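Local coordinates for protein cytosine deaminase (Klebsiella pneumoniae, PDB 4R85) that probably deaminates cytosine and 5-methylcytosine hydrolytically at an iron(II) centre held in an amidohydrolase-type barrel, at residues V206-D211 with E222-E227; E227-G232 with L260-I265; D173-I178 with M196-R201; K255-L260 with A299-C304. All coordinates share one frame; numbering follows the deposited sequence.

Contact 1: V206-D211 with E222-E227; sequences VDVHCD and EVLAEE. With FE2 (Fe (II) ion), chain H; 17E (5-methylcytosine), chain G.
Leu224 reaches from helix 220-231 down to strand 205-209 and with its two methyl groups touches Val206 and Val208 on it, and Cys210 just beyond its end. Its CG stands anti to the backbone N (chi1 176°), which carries the fork off the helix toward the strand. CD2 does most of the work: it lies 4.1 Å from CB of Val208, and the same Leu224 CD2 is 4.3 Å from SG of Cys210. The other branch, CD1, turns toward Val206 and meets its CG1 at 4.3 Å. Val206 and Val208 sit two apart on the strand, so both send their beta-branched side chains to the helix, a shape well suited to an extended backbone. Cys210 continues the apolar row with a small, polarisable sulfur.

His209 belongs to the opposite side of this alternation. Its NE2 binds the iron(II) ion at 2.4 Å, and its CD2 comes within 3.7 Å of N3 of the bound 5-methylcytosine. His56, His58, His241 and Asp308 complete the metal site. The chemistry is thus divided by strand face: purely apolar packing against the helix on one side, metal coordination on the other, so that the barrel wall that buries Leu224 also presents a ligand to the iron.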
loop_
_atom_site.group_PDB
_atom_site.type_symbol
_atom_site.label_atom_id
_atom_site.label_comp_id
_atom_site.label_asym_id
_atom_site.label_seq_id
_atom_site.Cartn_x
_atom_site.Cartn_y
_atom_site.Cartn_z
ATOM N N VAL A 206 -21.498 -20.317 3.323
ATOM C CA VAL A 206 -20.283 -20.994 2.866
ATOM C C VAL A 206 -19.225 -19.964 2.494
ATOM O O VAL A 206 -19.524 -18.993 1.805
ATOM C CB VAL A 206 -20.578 -21.855 1.617
ATOM C CG1 VAL A 206 -19.288 -22.374 0.978
ATOM C CG2 VAL A 206 -21.491 -23.006 1.985
ATOM N N ASP A 207 -17.995 -20.162 2.958
ATOM C CA ASP A 207 -16.876 -19.316 2.539
ATOM C C ASP A 207 -15.608 -20.159 2.475
ATOM O O ASP A 207 -15.062 -20.532 3.508
ATOM C CB ASP A 207 -16.670 -18.160 3.510
ATOM C CG ASP A 207 -15.778 -17.071 2.946
ATOM O OD1 ASP A 207 -16.039 -15.878 3.237
ATOM O OD2 ASP A 207 -14.820 -17.391 2.211
ATOM N N VAL A 208 -15.140 -20.432 1.260
ATOM C CA VAL A 208 -14.101 -21.426 1.027
ATOM C C VAL A 208 -12.794 -20.785 0.562
ATOM O O VAL A 208 -12.804 -19.911 -0.310
ATOM C CB VAL A 208 -14.577 -22.441 -0.044
ATOM C CG1 VAL A 208 -13.438 -23.343 -0.488
ATOM C CG2 VAL A 208 -15.747 -23.268 0.484
ATOM N N HIS A 209 -11.680 -21.225 1.150
ATOM C CA HIS A 209 -10.337 -20.900 0.649
ATOM C C HIS A 209 -10.156 -21.702 -0.623
ATOM O O HIS A 209 -9.879 -22.891 -0.589
ATOM C CB HIS A 209 -9.265 -21.294 1.667
ATOM C CG HIS A 209 -9.077 -20.287 2.755
ATOM N ND1 HIS A 209 -10.060 -19.994 3.675
ATOM C CD2 HIS A 209 -8.023 -19.495 3.062
ATOM C CE1 HIS A 209 -9.621 -19.065 4.505
ATOM N NE2 HIS A 209 -8.387 -18.748 4.155
ATOM N N CYS A 210 -10.337 -21.060 -1.758
ATOM C CA CYS A 210 -10.659 -21.852 -2.927
ATOM C C CYS A 210 -9.468 -22.353 -3.750
ATOM O O CYS A 210 -9.255 -23.552 -3.877
ATOM C CB CYS A 210 -11.686 -21.120 -3.786
ATOM S SG CYS A 210 -12.421 -22.246 -4.915
ATOM N N ASP A 211 -8.702 -21.448 -4.320
ATOM C CA ASP A 211 -7.551 -21.864 -5.109
ATOM C C ASP A 211 -6.386 -20.932 -4.783
ATOM O O ASP A 211 -5.938 -20.152 -5.630
ATOM C CB ASP A 211 -7.892 -21.823 -6.613
ATOM C CG ASP A 211 -8.900 -22.909 -7.028
ATOM O OD1 ASP A 211 -10.042 -22.564 -7.408
ATOM O OD2 ASP A 211 -8.546 -24.115 -6.988
ATOM N N GLU A 222 -14.626 -23.923 -10.106
ATOM C CA GLU A 222 -15.730 -24.406 -10.952
ATOM C C GLU A 222 -16.625 -25.399 -10.212
ATOM O O GLU A 222 -17.832 -25.417 -10.412
ATOM C CB GLU A 222 -15.233 -25.018 -12.269
ATOM C CG GLU A 222 -14.478 -26.355 -12.113
ATOM C CD GLU A 222 -14.016 -26.952 -13.442
ATOM O OE1 GLU A 222 -13.928 -28.202 -13.544
ATOM O OE2 GLU A 222 -13.715 -26.172 -14.375
ATOM N N VAL A 223 -16.032 -26.229 -9.356
ATOM C CA VAL A 223 -16.817 -27.212 -8.613
ATOM C C VAL A 223 -17.708 -26.510 -7.597
ATOM O O VAL A 223 -18.883 -26.833 -7.452
ATOM C CB VAL A 223 -15.914 -28.232 -7.880
ATOM C CG1 VAL A 223 -16.770 -29.280 -7.169
ATOM C CG2 VAL A 223 -14.979 -28.889 -8.870
ATOM N N LEU A 224 -17.137 -25.535 -6.901
ATOM C CA LEU A 224 -17.873 -24.781 -5.901
ATOM C C LEU A 224 -19.022 -23.981 -6.533
ATOM O O LEU A 224 -20.158 -24.001 -6.038
ATOM C CB LEU A 224 -16.913 -23.841 -5.160
ATOM C CG LEU A 224 -17.540 -22.902 -4.122
ATOM C CD1 LEU A 224 -18.124 -23.701 -2.973
ATOM C CD2 LEU A 224 -16.526 -21.887 -3.605
ATOM N N ALA A 225 -18.725 -23.282 -7.618
ATOM C CA ALA A 225 -19.735 -22.445 -8.274
ATOM C C ALA A 225 -20.856 -23.313 -8.839
ATOM O O ALA A 225 -22.036 -22.953 -8.750
ATOM C CB ALA A 225 -19.097 -21.585 -9.375
ATOM N N GLU A 226 -20.502 -24.464 -9.407
ATOM C CA GLU A 226 -21.550 -25.341 -9.935
ATOM C C GLU A 226 -22.452 -25.913 -8.834
ATOM O O GLU A 226 -23.667 -25.982 -9.001
ATOM C CB GLU A 226 -20.974 -26.441 -10.839
ATOM C CG GLU A 226 -21.995 -27.487 -11.343
ATOM C CD GLU A 226 -23.080 -26.936 -12.285
ATOM O OE1 GLU A 226 -23.112 -25.722 -12.575
ATOM O OE2 GLU A 226 -23.914 -27.744 -12.746
ATOM N N GLU A 227 -21.869 -26.319 -7.706
ATOM C CA GLU A 227 -22.693 -26.797 -6.603
ATOM C C GLU A 227 -23.616 -25.693 -6.108
ATOM O O GLU A 227 -24.788 -25.932 -5.824
ATOM C CB GLU A 227 -21.811 -27.317 -5.461
ATOM C CG GLU A 227 -21.136 -28.643 -5.818
ATOM C CD GLU A 227 -22.150 -29.664 -6.333
ATOM O OE1 GLU A 227 -21.943 -30.216 -7.442
ATOM O OE2 GLU A 227 -23.163 -29.907 -5.634
HETATM FE FE FE2 H . -7.559 -16.569 4.464
HETATM N N1 17E G . -4.335 -20.243 6.012
HETATM C C2 17E G . -4.486 -20.324 4.690
HETATM O O2 17E G . -4.693 -21.549 4.109
HETATM N N3 17E G . -4.444 -19.237 3.912
HETATM C C4 17E G . -4.240 -18.024 4.451
HETATM N N4 17E G . -4.196 -16.870 3.610
HETATM C C5 17E G . -4.078 -17.889 5.831
HETATM C C6 17E G . -4.135 -19.047 6.602
HETATM C CM5 17E G . -3.854 -16.545 6.447
#

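Contact 2: E227-G232 with L260-I265; sequences EARVRG and LKASGI
Ile265 holds CG1 between its backbone N and carbonyl carbon (chi1 73°), which leaves CG2 beside the N and in touch with Ala228. The two methyl carbons, CG2 of Ile265 and CB of Ala228, are 3.6 Å apart, and the small alanine lets the isoleucine come close to the helix. In Arg229, CG anti to the backbone N (chi1 -174°) lays the first part of the chain along the end of helix 250-263. CB of Arg229 packs 3.9 Å from CA of Ser263, and CD of Arg229 is 4.3 Å from CB of Ala262. A bend at chi3 then turns the guanidinium off to Glu226, with which it forms a salt bridge.

These are the C-terminal ends of two neighbouring outer helices of the TIM-barrel-type amidohydrolase fold. Both finish at a glycine with positive phi; at Gly232 the turn is a Schellman motif. Ser263 helps to shape the other ending. Its hydroxyl donates to the carbonyl O of Leu260, with OG 2.8 Å from that oxygen. It also accepts from the N of Ile265, which lies 3.3 Å from Ser263 OG in a rather long but nearly straight bond (172°), forming an ST turn.

On helix 220-231, Arg231 forms a side-on salt bridge one turn back, in which NE and NH2 both donate to OE2 of Glu227, which lies close to the guanidinium plane, NE at 2.9 Å. OE2 receives NE on its anti lone pair, whereas NH2 comes from above the carboxylate plane. NH1 of Arg231 reaches across to Asp197 and Gln200 on helix 185-202.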
loop_
_atom_site.group_PDB
_atom_site.type_symbol
_atom_site.label_atom_id
_atom_site.label_comp_id
_atom_site.label_asym_id
_atom_site.label_seq_id
_atom_site.Cartn_x
_atom_site.Cartn_y
_atom_site.Cartn_z
ATOM N N GLU A 227 -21.869 -26.319 -7.706
ATOM C CA GLU A 227 -22.693 -26.797 -6.603
ATOM C C GLU A 227 -23.616 -25.693 -6.108
ATOM O O GLU A 227 -24.788 -25.932 -5.824
ATOM C CB GLU A 227 -21.811 -27.317 -5.461
ATOM C CG GLU A 227 -21.136 -28.643 -5.818
ATOM C CD GLU A 227 -22.150 -29.664 -6.333
ATOM O OE1 GLU A 227 -21.943 -30.216 -7.442
ATOM O OE2 GLU A 227 -23.163 -29.907 -5.634
ATOM N N ALA A 228 -23.081 -24.483 -5.989
ATOM C CA ALA A 228 -23.890 -23.365 -5.537
ATOM C C ALA A 228 -25.053 -23.111 -6.503
ATOM O O ALA A 228 -26.179 -22.842 -6.070
ATOM C CB ALA A 228 -23.033 -22.128 -5.401
ATOM N N ARG A 229 -24.779 -23.201 -7.804
ATOM C CA ARG A 229 -25.799 -22.924 -8.831
ATOM C C ARG A 229 -26.909 -23.975 -8.789
ATOM O O ARG A 229 -28.094 -23.646 -8.741
ATOM C CB ARG A 229 -25.175 -22.883 -10.236
ATOM C CG ARG A 229 -26.168 -22.457 -11.341
ATOM C CD ARG A 229 -25.669 -22.804 -12.750
ATOM N NE ARG A 229 -25.571 -24.249 -12.935
ATOM C CZ ARG A 229 -26.580 -25.030 -13.314
ATOM N NH1 ARG A 229 -27.771 -24.501 -13.566
ATOM N NH2 ARG A 229 -26.396 -26.342 -13.447
ATOM N N VAL A 230 -26.510 -25.242 -8.791
ATOM C CA VAL A 230 -27.448 -26.367 -8.775
ATOM C C VAL A 230 -28.315 -26.375 -7.513
ATOM O O VAL A 230 -29.514 -26.687 -7.561
ATOM C CB VAL A 230 -26.680 -27.702 -8.908
ATOM C CG1 VAL A 230 -27.531 -28.883 -8.460
ATOM C CG2 VAL A 230 -26.204 -27.890 -10.337
ATOM N N ARG A 231 -27.712 -26.010 -6.387
ATOM C CA ARG A 231 -28.404 -26.056 -5.103
ATOM C C ARG A 231 -29.196 -24.773 -4.850
ATOM O O ARG A 231 -29.969 -24.690 -3.905
ATOM C CB ARG A 231 -27.402 -26.315 -3.973
ATOM C CG ARG A 231 -26.779 -27.707 -3.997
ATOM C CD ARG A 231 -25.497 -27.716 -3.188
ATOM N NE ARG A 231 -24.666 -28.904 -3.428
ATOM C CZ ARG A 231 -24.538 -29.926 -2.585
ATOM N NH1 ARG A 231 -25.190 -29.932 -1.432
ATOM N NH2 ARG A 231 -23.737 -30.943 -2.895
ATOM N N GLY A 232 -28.999 -23.774 -5.705
ATOM C CA GLY A 232 -29.689 -22.505 -5.570
ATOM C C GLY A 232 -29.221 -21.690 -4.376
ATOM O O GLY A 232 -29.989 -20.924 -3.797
ATOM N N LEU A 260 -19.680 -18.467 -13.365
ATOM C CA LEU A 260 -19.492 -17.639 -12.178
ATOM C C LEU A 260 -20.648 -16.656 -12.045
ATOM O O LEU A 260 -21.203 -16.491 -10.958
ATOM C CB LEU A 260 -18.151 -16.902 -12.208
ATOM C CG LEU A 260 -16.884 -17.759 -12.159
ATOM C CD1 LEU A 260 -15.645 -16.876 -11.999
ATOM C CD2 LEU A 260 -16.951 -18.785 -11.009
ATOM N N LYS A 261 -21.022 -16.033 -13.164
ATOM C CA LYS A 261 -22.167 -15.129 -13.199
ATOM C C LYS A 261 -23.477 -15.838 -12.856
ATOM O O LYS A 261 -24.261 -15.345 -12.042
ATOM C CB LYS A 261 -22.293 -14.476 -14.578
ATOM C CG LYS A 261 -23.422 -13.459 -14.664
ATOM C CD LYS A 261 -23.231 -12.372 -13.613
ATOM C CE LYS A 261 -24.231 -11.238 -13.775
ATOM N NZ LYS A 261 -24.179 -10.326 -12.599
ATOM N N ALA A 262 -23.716 -16.984 -13.487
ATOM C CA ALA A 262 -24.959 -17.723 -13.286
ATOM C C ALA A 262 -25.082 -18.235 -11.847
ATOM O O ALA A 262 -26.186 -18.331 -11.310
ATOM C CB ALA A 262 -25.051 -18.878 -14.268
ATOM N N SER A 263 -23.949 -18.544 -11.218
ATOM C CA SER A 263 -23.967 -19.144 -9.880
ATOM C C SER A 263 -24.382 -18.144 -8.801
ATOM O O SER A 263 -24.979 -18.515 -7.784
ATOM C CB SER A 263 -22.596 -19.720 -9.534
ATOM O OG SER A 263 -21.684 -18.676 -9.218
ATOM N N GLY A 264 -24.047 -16.879 -9.020
ATOM C CA GLY A 264 -24.398 -15.823 -8.089
ATOM C C GLY A 264 -23.503 -15.748 -6.861
ATOM O O GLY A 264 -23.803 -14.989 -5.942
ATOM N N ILE A 265 -22.404 -16.506 -6.842
ATOM C CA ILE A 265 -21.513 -16.489 -5.674
ATOM C C ILE A 265 -20.697 -15.201 -5.553
ATOM O O ILE A 265 -20.558 -14.447 -6.522
ATOM C CB ILE A 265 -20.555 -17.708 -5.624
ATOM C CG1 ILE A 265 -19.448 -17.600 -6.680
ATOM C CG2 ILE A 265 -21.335 -19.013 -5.737
ATOM C CD1 ILE A 265 -18.380 -18.695 -6.559
#

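Contact 3: D173-I178 with M196-R201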
loop_
_atom_site.group_PDB
_atom_site.type_symbol
_atom_site.label_atom_id
_atom_site.label_comp_id
_atom_site.label_asym_id
_atom_site.label_seq_id
_atom_site.Cartn_x
_atom_site.Cartn_y
_atom_site.Cartn_z
ATOM N N ASP A 173 -21.141 -20.098 12.068
ATOM C CA ASP A 173 -22.185 -19.611 11.157
ATOM C C ASP A 173 -21.893 -19.975 9.703
ATOM O O ASP A 173 -22.806 -20.017 8.870
ATOM C CB ASP A 173 -22.293 -18.084 11.223
ATOM C CG ASP A 173 -22.084 -17.534 12.615
ATOM O OD1 ASP A 173 -23.085 -17.379 13.348
ATOM O OD2 ASP A 173 -20.918 -17.248 12.976
ATOM N N VAL A 174 -20.616 -20.184 9.388
ATOM C CA VAL A 174 -20.207 -20.381 8.001
ATOM C C VAL A 174 -19.387 -21.658 7.839
ATOM O O VAL A 174 -18.543 -21.979 8.687
ATOM C CB VAL A 174 -19.376 -19.173 7.483
ATOM C CG1 VAL A 174 -19.219 -19.230 5.966
ATOM C CG2 VAL A 174 -20.025 -17.869 7.885
ATOM N N VAL A 175 -19.647 -22.391 6.756
ATOM C CA VAL A 175 -18.877 -23.589 6.436
ATOM C C VAL A 175 -17.690 -23.244 5.538
ATOM O O VAL A 175 -17.864 -22.650 4.465
ATOM C CB VAL A 175 -19.734 -24.646 5.721
ATOM C CG1 VAL A 175 -18.865 -25.816 5.278
ATOM C CG2 VAL A 175 -20.871 -25.124 6.626
ATOM N N GLY A 176 -16.485 -23.633 5.966
ATOM C CA GLY A 176 -15.280 -23.333 5.212
ATOM C C GLY A 176 -14.752 -24.510 4.410
ATOM O O GLY A 176 -15.407 -25.542 4.302
ATOM N N GLY A 177 -13.558 -24.352 3.847
ATOM C CA GLY A 177 -12.935 -25.415 3.082
ATOM C C GLY A 177 -11.584 -24.993 2.534
ATOM O O GLY A 177 -11.219 -23.824 2.619
ATOM N N ILE A 178 -10.848 -25.945 1.962
ATOM C CA ILE A 178 -9.541 -25.646 1.371
ATOM C C ILE A 178 -9.181 -26.701 0.300
ATOM O O ILE A 178 -8.151 -27.378 0.383
ATOM C CB ILE A 178 -8.452 -25.493 2.493
ATOM C CG1 ILE A 178 -7.181 -24.824 1.952
ATOM C CG2 ILE A 178 -8.188 -26.827 3.227
ATOM C CD1 ILE A 178 -6.089 -24.636 2.990
ATOM N N MET A 196 -20.545 -28.521 0.971
ATOM C CA MET A 196 -21.822 -28.005 0.484
ATOM C C MET A 196 -23.002 -28.783 1.074
ATOM O O MET A 196 -24.008 -28.189 1.456
ATOM C CB MET A 196 -21.863 -27.987 -1.053
ATOM C CG MET A 196 -20.886 -26.998 -1.679
ATOM S SD MET A 196 -21.224 -25.254 -1.294
ATOM C CE MET A 196 -22.551 -24.896 -2.464
ATOM N N ASP A 197 -22.872 -30.108 1.171
ATOM C CA ASP A 197 -23.895 -30.921 1.832
ATOM C C ASP A 197 -24.061 -30.506 3.291
ATOM O O ASP A 197 -25.186 -30.390 3.791
ATOM C CB ASP A 197 -23.540 -32.415 1.782
ATOM C CG ASP A 197 -23.722 -33.023 0.398
ATOM O OD1 ASP A 197 -24.390 -32.395 -0.454
ATOM O OD2 ASP A 197 -23.210 -34.141 0.170
ATOM N N LEU A 198 -22.932 -30.328 3.978
ATOM C CA LEU A 198 -22.922 -29.861 5.363
ATOM C C LEU A 198 -23.669 -28.528 5.512
ATOM O O LEU A 198 -24.563 -28.402 6.342
ATOM C CB LEU A 198 -21.475 -29.715 5.857
ATOM C CG LEU A 198 -21.259 -29.396 7.340
ATOM C CD1 LEU A 198 -21.819 -30.501 8.233
ATOM C CD2 LEU A 198 -19.757 -29.150 7.622
ATOM N N ALA A 199 -23.300 -27.537 4.712
ATOM C CA ALA A 199 -23.963 -26.230 4.761
ATOM C C ALA A 199 -25.460 -26.334 4.506
ATOM O O ALA A 199 -26.252 -25.664 5.171
ATOM C CB ALA A 199 -23.338 -25.282 3.776
ATOM N N GLN A 200 -25.853 -27.173 3.553
ATOM C CA GLN A 200 -27.284 -27.330 3.261
ATOM C C GLN A 200 -28.031 -28.025 4.379
ATOM O O GLN A 200 -29.160 -27.659 4.704
ATOM C CB GLN A 200 -27.512 -28.104 1.962
ATOM C CG GLN A 200 -27.499 -27.244 0.738
ATOM C CD GLN A 200 -28.190 -27.899 -0.444
ATOM O OE1 GLN A 200 -27.763 -28.949 -0.927
ATOM N NE2 GLN A 200 -29.258 -27.281 -0.914
ATOM N N ARG A 201 -27.411 -29.046 4.961
ATOM C CA ARG A 201 -28.065 -29.803 6.016
ATOM C C ARG A 201 -28.301 -28.962 7.277
ATOM O O ARG A 201 -29.310 -29.128 7.958
ATOM C CB ARG A 201 -27.282 -31.074 6.343
ATOM C CG ARG A 201 -27.876 -31.850 7.497
ATOM C CD ARG A 201 -27.832 -33.336 7.248
ATOM N NE ARG A 201 -28.555 -34.072 8.282
ATOM C CZ ARG A 201 -28.482 -35.390 8.436
ATOM N NH1 ARG A 201 -27.717 -36.107 7.624
ATOM N NH2 ARG A 201 -29.167 -35.988 9.402
#
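Val175 presses its CG2 methyl onto Ala199, lying 3.8 Å from the CB of that alanine. The same methyl is also 3.8 Å from CA of Ala199, so it rests against the helix surface itself and not merely against a projecting side chain. Alanine suits the spot: with no more than a methyl to offer, it lets strand and helix approach until the alpha carbons of Val175 and Ala199 are 6.0 Å apart.

The second branch of the valine serves the neighbouring residue. At chi1 174° the valine turns CG2 onto Ala199 and CG1 toward Leu198. There CG1 of Val175 meets CD2 of Leu198 at 4.2 Å, the two side chains lying at a slant to each other. Leu198 also packs against Thr165 and Ile168 of helix 160-170, as Val175 does against Met164 and Ile168. Ala199 in turn touches Val206 on the next strand.

All three residues are buried and apolar, and the packing is by van der Waals contact. Strand 174-175 also pairs in parallel with strand 205-209 through backbone bonds of Val175 to Leu205 and Asp207, while Ile178, farther along, lines the 5-methylcytosine pocket. Strand 174-175, helix 185-202 and strand 205-209 form a beta-alpha-beta unit, the repeating element of the TIM-barrel fold to which amidohydrolases belong.

Contact 4: K255-L260 with A299-C304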
loop_
_atom_site.group_PDB
_atom_site.type_symbol
_atom_site.label_atom_id
_atom_site.label_comp_id
_atom_site.label_asym_id
_atom_site.label_seq_id
_atom_site.Cartn_x
_atom_site.Cartn_y
_atom_site.Cartn_z
ATOM N N LYS A 255 -14.763 -18.881 -20.465
ATOM C CA LYS A 255 -15.844 -19.857 -20.363
ATOM C C LYS A 255 -16.348 -19.949 -18.927
ATOM O O LYS A 255 -17.558 -20.002 -18.682
ATOM C CB LYS A 255 -15.371 -21.240 -20.823
ATOM C CG LYS A 255 -16.425 -22.328 -20.621
ATOM C CD LYS A 255 -15.860 -23.726 -20.778
ATOM C CE LYS A 255 -15.440 -24.327 -19.443
ATOM N NZ LYS A 255 -16.552 -25.067 -18.760
ATOM N N LEU A 256 -15.407 -20.001 -17.987
ATOM C CA LEU A 256 -15.715 -20.092 -16.562
ATOM C C LEU A 256 -16.583 -18.933 -16.053
ATOM O O LEU A 256 -17.454 -19.133 -15.205
ATOM C CB LEU A 256 -14.419 -20.156 -15.753
ATOM C CG LEU A 256 -14.520 -20.239 -14.229
ATOM C CD1 LEU A 256 -15.266 -21.513 -13.765
ATOM C CD2 LEU A 256 -13.133 -20.177 -13.618
ATOM N N PHE A 257 -16.339 -17.726 -16.562
ATOM C CA PHE A 257 -17.095 -16.544 -16.119
ATOM C C PHE A 257 -18.604 -16.677 -16.336
ATOM O O PHE A 257 -19.400 -16.060 -15.629
ATOM C CB PHE A 257 -16.587 -15.269 -16.814
ATOM C CG PHE A 257 -15.621 -14.475 -15.980
ATOM C CD1 PHE A 257 -15.793 -13.112 -15.813
ATOM C CD2 PHE A 257 -14.552 -15.099 -15.352
ATOM C CE1 PHE A 257 -14.921 -12.374 -15.044
ATOM C CE2 PHE A 257 -13.657 -14.367 -14.585
ATOM C CZ PHE A 257 -13.840 -13.002 -14.429
ATOM N N ARG A 258 -19.003 -17.466 -17.321
ATOM C CA ARG A 258 -20.426 -17.662 -17.553
ATOM C C ARG A 258 -21.064 -18.397 -16.376
ATOM O O ARG A 258 -22.145 -18.034 -15.918
ATOM C CB ARG A 258 -20.637 -18.400 -18.872
ATOM C CG ARG A 258 -20.052 -17.626 -20.054
ATOM C CD ARG A 258 -19.969 -18.472 -21.311
ATOM N NE ARG A 258 -21.284 -18.696 -21.900
ATOM C CZ ARG A 258 -21.894 -17.831 -22.707
ATOM N NH1 ARG A 258 -23.093 -18.111 -23.202
ATOM N NH2 ARG A 258 -21.314 -16.680 -23.007
ATOM N N LEU A 259 -20.381 -19.427 -15.886
ATOM C CA LEU A 259 -20.824 -20.153 -14.700
ATOM C C LEU A 259 -20.757 -19.242 -13.476
ATOM O O LEU A 259 -21.661 -19.245 -12.640
ATOM C CB LEU A 259 -19.919 -21.369 -14.453
ATOM C CG LEU A 259 -20.101 -22.075 -13.104
ATOM C CD1 LEU A 259 -21.558 -22.500 -12.894
ATOM C CD2 LEU A 259 -19.161 -23.284 -13.004
ATOM N N LEU A 260 -19.680 -18.467 -13.365
ATOM C CA LEU A 260 -19.492 -17.639 -12.178
ATOM C C LEU A 260 -20.648 -16.656 -12.045
ATOM O O LEU A 260 -21.203 -16.491 -10.958
ATOM C CB LEU A 260 -18.151 -16.902 -12.208
ATOM C CG LEU A 260 -16.884 -17.759 -12.159
ATOM C CD1 LEU A 260 -15.645 -16.876 -11.999
ATOM C CD2 LEU A 260 -16.951 -18.785 -11.009
ATOM N N ALA A 299 -17.976 -7.757 -14.885
ATOM C CA ALA A 299 -18.925 -8.793 -15.278
ATOM C C ALA A 299 -20.192 -8.764 -14.417
ATOM O O ALA A 299 -21.116 -9.538 -14.648
ATOM C CB ALA A 299 -18.263 -10.176 -15.199
ATOM N N GLY A 300 -20.231 -7.878 -13.428
ATOM C CA GLY A 300 -21.391 -7.772 -12.556
ATOM C C GLY A 300 -21.359 -8.764 -11.399
ATOM O O GLY A 300 -22.378 -9.054 -10.784
ATOM N N ILE A 301 -20.178 -9.287 -11.103
ATOM C CA ILE A 301 -20.017 -10.291 -10.052
ATOM C C ILE A 301 -19.527 -9.556 -8.810
ATOM O O ILE A 301 -18.661 -8.693 -8.902
ATOM C CB ILE A 301 -19.028 -11.372 -10.514
ATOM C CG1 ILE A 301 -19.659 -12.200 -11.647
ATOM C CG2 ILE A 301 -18.567 -12.274 -9.352
ATOM C CD1 ILE A 301 -18.663 -13.070 -12.392
ATOM N N ASN A 302 -20.115 -9.859 -7.657
ATOM C CA ASN A 302 -19.742 -9.167 -6.428
ATOM C C ASN A 302 -18.365 -9.591 -5.928
ATOM O O ASN A 302 -18.141 -10.768 -5.661
ATOM C CB ASN A 302 -20.760 -9.435 -5.331
ATOM C CG ASN A 302 -20.568 -8.522 -4.139
ATOM O OD1 ASN A 302 -20.491 -7.305 -4.290
ATOM N ND2 ASN A 302 -20.468 -9.104 -2.952
ATOM N N VAL A 303 -17.460 -8.627 -5.783
ATOM C CA VAL A 303 -16.110 -8.911 -5.276
ATOM C C VAL A 303 -15.736 -7.840 -4.244
ATOM O O VAL A 303 -16.216 -6.706 -4.312
ATOM C CB VAL A 303 -15.073 -8.991 -6.442
ATOM C CG1 VAL A 303 -15.015 -7.672 -7.211
ATOM C CG2 VAL A 303 -13.676 -9.395 -5.947
ATOM N N CYS A 304 -14.923 -8.201 -3.260
ATOM C CA CYS A 304 -14.505 -7.225 -2.263
ATOM C C CYS A 304 -13.105 -7.531 -1.733
ATOM O O CYS A 304 -12.530 -8.556 -2.083
ATOM C CB CYS A 304 -15.527 -7.162 -1.130
ATOM S SG CYS A 304 -15.686 -8.715 -0.234
#
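Ile301 pushes the tip of its side chain into the hollow between Phe257 and Leu260, two residues three apart on the same helix. Its CD1 is the projecting bump: it lies 3.9 Å from CB of Leu260 and more loosely, at 4.5 Å, from CD1 of Phe257. The extended chain of the isoleucine, with chi2 near 166°, gives it the length to reach the helix. Because the contact on Leu260 is made at CB, close to the backbone, the methyl sits low against the helix.

Ala299 fills the neighbouring place with a smaller bump. Its CB stands at the edge of the Phe257 ring, near the ring plane, 3.9 Å from CD1 and 4.0 Å from CE1 of that ring. The phenyl thus offers a rim of two carbons to one methyl, and alanine's single methyl suffices to meet the ring's edge. Between the two bumps the chain turns at Gly300, whose positive phi belongs to a Schellman motif closing helix 293-298.

Leu296 of that helix touches both Phe257 and Ile301, and Phe267 of strand 266-269 lies against Leu260 and Ile301. In this TIM-barrel-type amidohydrolase fold, outer helix 250-263 packs on the connection between helix 293-298 and strand 303-305, which pairs in parallel with strand 266-269.

Contacts 1 and 3 are the buried helix-on-strand layers of adjoining parts of the barrel, joined through neighbouring strands 174-175 and 205-209; contact 1 alone also carries a metal ligand. Contact 2 packs helix 220-231, which contact 1 uses too, against helix 250-263, which contact 4 uses; Glu227 and Leu260 are the shared residues. Lying nearer the surface, contact 2 mixes apolar touches with charged groups, and its charged groups tie it to the helix of contact 3. Contact 4 is apolar but only partly buried, and Lys261 from contact 2 reaches Gly300 within it. Contacts 3 and 4 do not touch, with nearest atoms about 11 Å apart.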